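Local coordinates for VapB family protein (Caulobacter crescentus, PDB 5K8J), which is the VapB antitoxin of the VapBC1 pair, which inhibits the VapC ribonuclease toxin and probably binds DNA, at residues Ala8-Lys13 and Arg27-Gly32; Ala33-Thr38 and Ile48-Gly53. All coordinates share one frame; numbering follows the deposited sequence.

How the contacts relate
From the N terminus, the chain runs out along strand 7-16 and back along strand 21-25. Contact 1 then closes this first excursion, because the loop 27-32 packs against the start of strand 7-16. Segment 33-38 follows directly and leads into strand 37-42. Strand 45-50 returns antiparallel to it, and contact 2 closes that second hairpin at its open end. The two closures are in series; neither encloses the other. F31 joins them. It belongs to the loop of contact 1, yet its ring packs on L37, I48 and P50 of contact 2, with F31 CG 3.6 Å from L37 CD2. Both contacts also touch a second VapB subunit.

Contact 1. Residues Ala8-Lys13 and Arg27-Gly32; sequences ARATGK and RDLAFG
The carbonyl O of L29 accepts a hydrogen bond from NH2 of R41 of a second VapB subunit, which also bonds weakly to A30 O, while the L29 side chain packs on A8 and A10. Across the two segments the contact is apolar and small, burying 169 Å². A8 and A10 point toward the loop from one side of strand 7-16. L29 CD1 meets both methyls, lying 3.8 Å from A8 CB and 4.1 Å from A10 CB. The other branch, CD2, is 4.2 Å from A10 CB. L29 CG lies beside the backbone N (chi1 -68°), which carries CD1 to the two methyls and CD2 toward A10 CB and A8 O. Both L29 CG and L29 CD2 come to 4.1 Å from A8 O. The strand, the loop and the intersubunit pairing fit the swapped-hairpin AbrB-type DNA-binding domain expected for the N-terminal part of a VapB antitoxin. Residues 8-13 pair antiparallel with a strand of the second subunit, and L29 also packs on L39 of that chain. D28 adds its CB, 3.7 Å from A8 CB. R9 points away from the loop.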
loop_
_atom_site.group_PDB
_atom_site.type_symbol
_atom_site.label_atom_id
_atom_site.label_comp_id
_atom_site.label_asym_id
_atom_site.label_seq_id
_atom_site.Cartn_x
_atom_site.Cartn_y
_atom_site.Cartn_z
ATOM N N ALA A 8 -8.530 3.700 -4.693
ATOM C CA ALA A 8 -7.586 4.341 -3.795
ATOM C C ALA A 8 -7.976 4.056 -2.352
ATOM O O ALA A 8 -9.104 3.653 -2.052
ATOM C CB ALA A 8 -7.519 5.853 -4.050
ATOM N N ARG A 9 -7.021 4.285 -1.462
ATOM C CA ARG A 9 -7.159 3.985 -0.048
ATOM C C ARG A 9 -6.631 5.179 0.732
ATOM O O ARG A 9 -5.657 5.811 0.317
ATOM C CB ARG A 9 -6.376 2.714 0.301
ATOM C CG ARG A 9 -6.817 1.998 1.553
ATOM C CD ARG A 9 -6.021 0.713 1.693
ATOM N NE ARG A 9 -5.749 0.387 3.092
ATOM C CZ ARG A 9 -6.050 -0.764 3.691
ATOM N NH1 ARG A 9 -5.748 -0.931 4.976
ATOM N NH2 ARG A 9 -6.635 -1.752 3.021
ATOM N N ALA A 10 -7.279 5.498 1.847
ATOM C CA ALA A 10 -6.876 6.633 2.661
ATOM C C ALA A 10 -7.108 6.309 4.130
ATOM O O ALA A 10 -7.723 5.310 4.482
ATOM C CB ALA A 10 -7.641 7.900 2.266
ATOM N N THR A 11 -6.575 7.149 4.997
ATOM C CA THR A 11 -6.916 7.090 6.408
ATOM C C THR A 11 -7.346 8.482 6.824
ATOM O O THR A 11 -6.801 9.478 6.337
ATOM C CB THR A 11 -5.746 6.595 7.282
ATOM O OG1 THR A 11 -4.541 7.283 6.915
ATOM C CG2 THR A 11 -5.555 5.079 7.128
ATOM N N GLY A 12 -8.341 8.547 7.698
ATOM C CA GLY A 12 -8.842 9.825 8.152
ATOM C C GLY A 12 -9.408 9.778 9.555
ATOM O O GLY A 12 -9.301 8.768 10.251
ATOM N N LYS A 13 -10.023 10.875 9.976
ATOM C CA LYS A 13 -10.544 10.994 11.322
ATOM C C LYS A 13 -11.849 11.758 11.232
ATOM O O LYS A 13 -11.933 12.756 10.511
ATOM C CB LYS A 13 -9.543 11.715 12.232
ATOM C CG LYS A 13 -9.742 11.479 13.718
ATOM C CD LYS A 13 -8.530 11.976 14.506
ATOM C CE LYS A 13 -8.924 12.459 15.888
ATOM N NZ LYS A 13 -7.885 13.295 16.557
ATOM N N ARG A 27 -9.696 13.586 -2.764
ATOM C CA ARG A 27 -10.022 13.717 -4.182
ATOM C C ARG A 27 -10.102 12.373 -4.898
ATOM O O ARG A 27 -11.002 12.149 -5.717
ATOM C CB ARG A 27 -8.974 14.618 -4.840
ATOM C CG ARG A 27 -9.255 15.030 -6.253
ATOM C CD ARG A 27 -8.231 16.079 -6.682
ATOM N NE ARG A 27 -8.851 17.177 -7.422
ATOM C CZ ARG A 27 -8.981 17.215 -8.743
ATOM N NH1 ARG A 27 -8.528 16.218 -9.493
ATOM N NH2 ARG A 27 -9.567 18.255 -9.319
ATOM N N ASP A 28 -9.166 11.461 -4.625
ATOM C CA ASP A 28 -9.163 10.184 -5.343
ATOM C C ASP A 28 -10.330 9.281 -4.968
ATOM O O ASP A 28 -10.613 8.325 -5.696
ATOM C CB ASP A 28 -7.862 9.421 -5.088
ATOM C CG ASP A 28 -6.643 10.141 -5.634
ATOM O OD1 ASP A 28 -6.423 11.312 -5.250
ATOM O OD2 ASP A 28 -5.905 9.535 -6.442
ATOM N N LEU A 29 -10.982 9.534 -3.840
ATOM C CA LEU A 29 -12.061 8.691 -3.346
ATOM C C LEU A 29 -13.417 9.373 -3.468
ATOM O O LEU A 29 -14.440 8.720 -3.246
ATOM C CB LEU A 29 -11.820 8.321 -1.865
ATOM C CG LEU A 29 -10.648 7.403 -1.484
ATOM C CD1 LEU A 29 -9.288 8.102 -1.516
ATOM C CD2 LEU A 29 -10.888 6.851 -0.114
ATOM N N ALA A 30 -13.446 10.661 -3.808
ATOM C CA ALA A 30 -14.653 11.459 -3.678
ATOM C C ALA A 30 -15.635 11.154 -4.802
ATOM O O ALA A 30 -15.258 10.724 -5.895
ATOM C CB ALA A 30 -14.313 12.946 -3.688
ATOM N N PHE A 31 -16.911 11.360 -4.509
ATOM C CA PHE A 31 -17.977 11.229 -5.492
ATOM C C PHE A 31 -18.306 12.605 -6.047
ATOM O O PHE A 31 -18.026 13.630 -5.426
ATOM C CB PHE A 31 -19.243 10.626 -4.870
ATOM C CG PHE A 31 -19.103 9.189 -4.452
ATOM C CD1 PHE A 31 -18.737 8.865 -3.154
ATOM C CD2 PHE A 31 -19.356 8.162 -5.350
ATOM C CE1 PHE A 31 -18.611 7.530 -2.763
ATOM C CE2 PHE A 31 -19.235 6.829 -4.974
ATOM C CZ PHE A 31 -18.851 6.514 -3.683
ATOM N N GLY A 32 -18.925 12.624 -7.219
ATOM C CA GLY A 32 -19.415 13.895 -7.732
ATOM C C GLY A 32 -20.331 14.624 -6.766
ATOM O O GLY A 32 -21.043 13.991 -5.982
#

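Contact 2. Residues Ala33-Thr38 and Ile48-Gly53; sequences ADVELT and IYPSKG
T38 and Y49 form a hydrogen-bonded antiparallel pair at the open end of the beta hairpin made by strands 37-42 and 45-50. T38 N lies 2.8 Å from Y49 O, and the return bond from Y49 N to T38 O is 3.1 Å. L37 and P50 form the next, non-hydrogen-bonded pair, where the side chains diverge. Beyond it S51 N donates to E36 O at 2.9 Å, with the donor 37° out of the carbonyl plane.

Among side-chain polar contacts, T38 OG1 and S51 OG are 2.7 Å apart in a hydroxyl-hydroxyl hydrogen bond. T38 OG1 lies beside its own backbone N (chi1 -70°), which turns it to S51.

T38 and Y49 share one face of the hairpin, and T38 CB sits over one face of the Y49 ring, 4.1 Å from its centroid, in a CH-pi contact. Y49 also packs on P67 of the VapC chain. L37 CD1 meets I48 CG2 at 3.9 Å, and V35 CG1 lies alongside P50 CB at 4.0 Å.

One water joins the segments beyond the L37-P50 pair: it donates to both E36 O and S51 O, at 2.8 Å each, so E36 O accepts from this water as well as from S51 N.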
loop_
_atom_site.group_PDB
_atom_site.type_symbol
_atom_site.label_atom_id
_atom_site.label_comp_id
_atom_site.label_asym_id
_atom_site.label_seq_id
_atom_site.Cartn_x
_atom_site.Cartn_y
_atom_site.Cartn_z
ATOM N N ALA A 33 -20.349 15.960 -6.831
ATOM C CA ALA A 33 -21.133 16.748 -5.883
ATOM C C ALA A 33 -22.639 16.659 -6.117
ATOM O O ALA A 33 -23.410 17.021 -5.227
ATOM C CB ALA A 33 -20.710 18.214 -5.936
ATOM N N ASP A 34 -23.081 16.213 -7.287
ATOM C CA ASP A 34 -24.506 16.048 -7.544
ATOM C C ASP A 34 -24.943 14.595 -7.468
ATOM O O ASP A 34 -26.098 14.288 -7.786
ATOM C CB ASP A 34 -24.860 16.623 -8.915
ATOM C CG ASP A 34 -24.641 18.123 -8.993
ATOM O OD1 ASP A 34 -24.919 18.818 -7.989
ATOM O OD2 ASP A 34 -24.189 18.605 -10.057
ATOM N N VAL A 35 -24.051 13.693 -7.065
ATOM C CA VAL A 35 -24.383 12.277 -6.967
ATOM C C VAL A 35 -25.085 12.031 -5.640
ATOM O O VAL A 35 -24.499 12.220 -4.568
ATOM C CB VAL A 35 -23.131 11.405 -7.091
ATOM C CG1 VAL A 35 -23.519 9.941 -7.129
ATOM C CG2 VAL A 35 -22.336 11.799 -8.332
ATOM N N GLU A 36 -26.347 11.624 -5.706
ATOM C CA GLU A 36 -27.015 11.107 -4.522
ATOM C C GLU A 36 -26.357 9.795 -4.119
ATOM O O GLU A 36 -26.087 8.943 -4.969
ATOM C CB GLU A 36 -28.499 10.904 -4.793
ATOM C CG GLU A 36 -29.284 10.512 -3.554
ATOM C CD GLU A 36 -30.733 10.919 -3.652
ATOM O OE1 GLU A 36 -31.276 10.904 -4.779
ATOM O OE2 GLU A 36 -31.321 11.268 -2.607
ATOM N N LEU A 37 -26.063 9.661 -2.827
ATOM C CA LEU A 37 -25.388 8.490 -2.287
ATOM C C LEU A 37 -26.307 7.763 -1.326
ATOM O O LEU A 37 -27.134 8.373 -0.633
ATOM C CB LEU A 37 -24.107 8.867 -1.535
ATOM C CG LEU A 37 -23.100 9.665 -2.367
ATOM C CD1 LEU A 37 -21.960 10.143 -1.493
ATOM C CD2 LEU A 37 -22.583 8.858 -3.484
ATOM N N THR A 38 -26.141 6.451 -1.304
ATOM C CA THR A 38 -26.690 5.587 -0.280
ATOM C C THR A 38 -25.570 5.245 0.708
ATOM O O THR A 38 -24.456 4.899 0.300
ATOM C CB THR A 38 -27.266 4.320 -0.917
ATOM O OG1 THR A 38 -28.449 4.663 -1.659
ATOM C CG2 THR A 38 -27.625 3.316 0.139
ATOM N N ILE A 48 -20.792 3.009 1.102
ATOM C CA ILE A 48 -21.329 4.203 0.445
ATOM C C ILE A 48 -21.231 4.006 -1.065
ATOM O O ILE A 48 -20.191 3.570 -1.567
ATOM C CB ILE A 48 -20.543 5.456 0.891
ATOM C CG1 ILE A 48 -20.620 5.610 2.410
ATOM C CG2 ILE A 48 -21.084 6.706 0.209
ATOM C CD1 ILE A 48 -19.805 6.785 2.962
ATOM N N TYR A 49 -22.329 4.246 -1.787
ATOM C CA TYR A 49 -22.331 4.031 -3.231
ATOM C C TYR A 49 -23.433 4.891 -3.841
ATOM O O TYR A 49 -24.304 5.401 -3.126
ATOM C CB TYR A 49 -22.523 2.543 -3.588
ATOM C CG TYR A 49 -23.762 1.913 -3.049
ATOM C CD1 TYR A 49 -24.951 1.952 -3.783
ATOM C CD2 TYR A 49 -23.778 1.298 -1.814
ATOM C CE1 TYR A 49 -26.122 1.403 -3.289
ATOM C CE2 TYR A 49 -24.955 0.736 -1.308
ATOM C CZ TYR A 49 -26.112 0.784 -2.064
ATOM O OH TYR A 49 -27.282 0.240 -1.589
ATOM N N PRO A 50 -23.429 5.062 -5.161
ATOM C CA PRO A 50 -24.425 5.942 -5.793
ATOM C C PRO A 50 -25.821 5.347 -5.691
ATOM O O PRO A 50 -26.027 4.169 -5.989
ATOM C CB PRO A 50 -23.955 6.015 -7.249
ATOM C CG PRO A 50 -22.509 5.729 -7.184
ATOM C CD PRO A 50 -22.368 4.683 -6.110
ATOM N N SER A 51 -26.780 6.172 -5.268
ATOM C CA SER A 51 -28.177 5.750 -5.218
ATOM C C SER A 51 -28.720 5.608 -6.640
ATOM O O SER A 51 -28.817 6.598 -7.375
ATOM C CB SER A 51 -29.013 6.767 -4.442
ATOM O OG SER A 51 -28.535 6.940 -3.128
ATOM N N LYS A 52 -29.084 4.385 -7.029
ATOM C CA LYS A 52 -29.550 4.123 -8.387
ATOM C C LYS A 52 -30.803 3.263 -8.390
ATOM O O LYS A 52 -31.133 2.647 -9.408
ATOM C CB LYS A 52 -28.447 3.459 -9.208
ATOM C CG LYS A 52 -27.233 4.360 -9.449
ATOM C CD LYS A 52 -27.396 5.262 -10.645
ATOM C CE LYS A 52 -27.356 4.457 -11.952
ATOM N NZ LYS A 52 -26.016 3.874 -12.260
ATOM N N GLY A 53 -31.504 3.215 -7.273
ATOM C CA GLY A 53 -32.667 2.373 -7.140
ATOM C C GLY A 53 -32.463 1.396 -6.013
ATOM O O GLY A 53 -31.327 1.077 -5.665
HETATM O O HOH W 1 -26.961 8.629 -7.626
#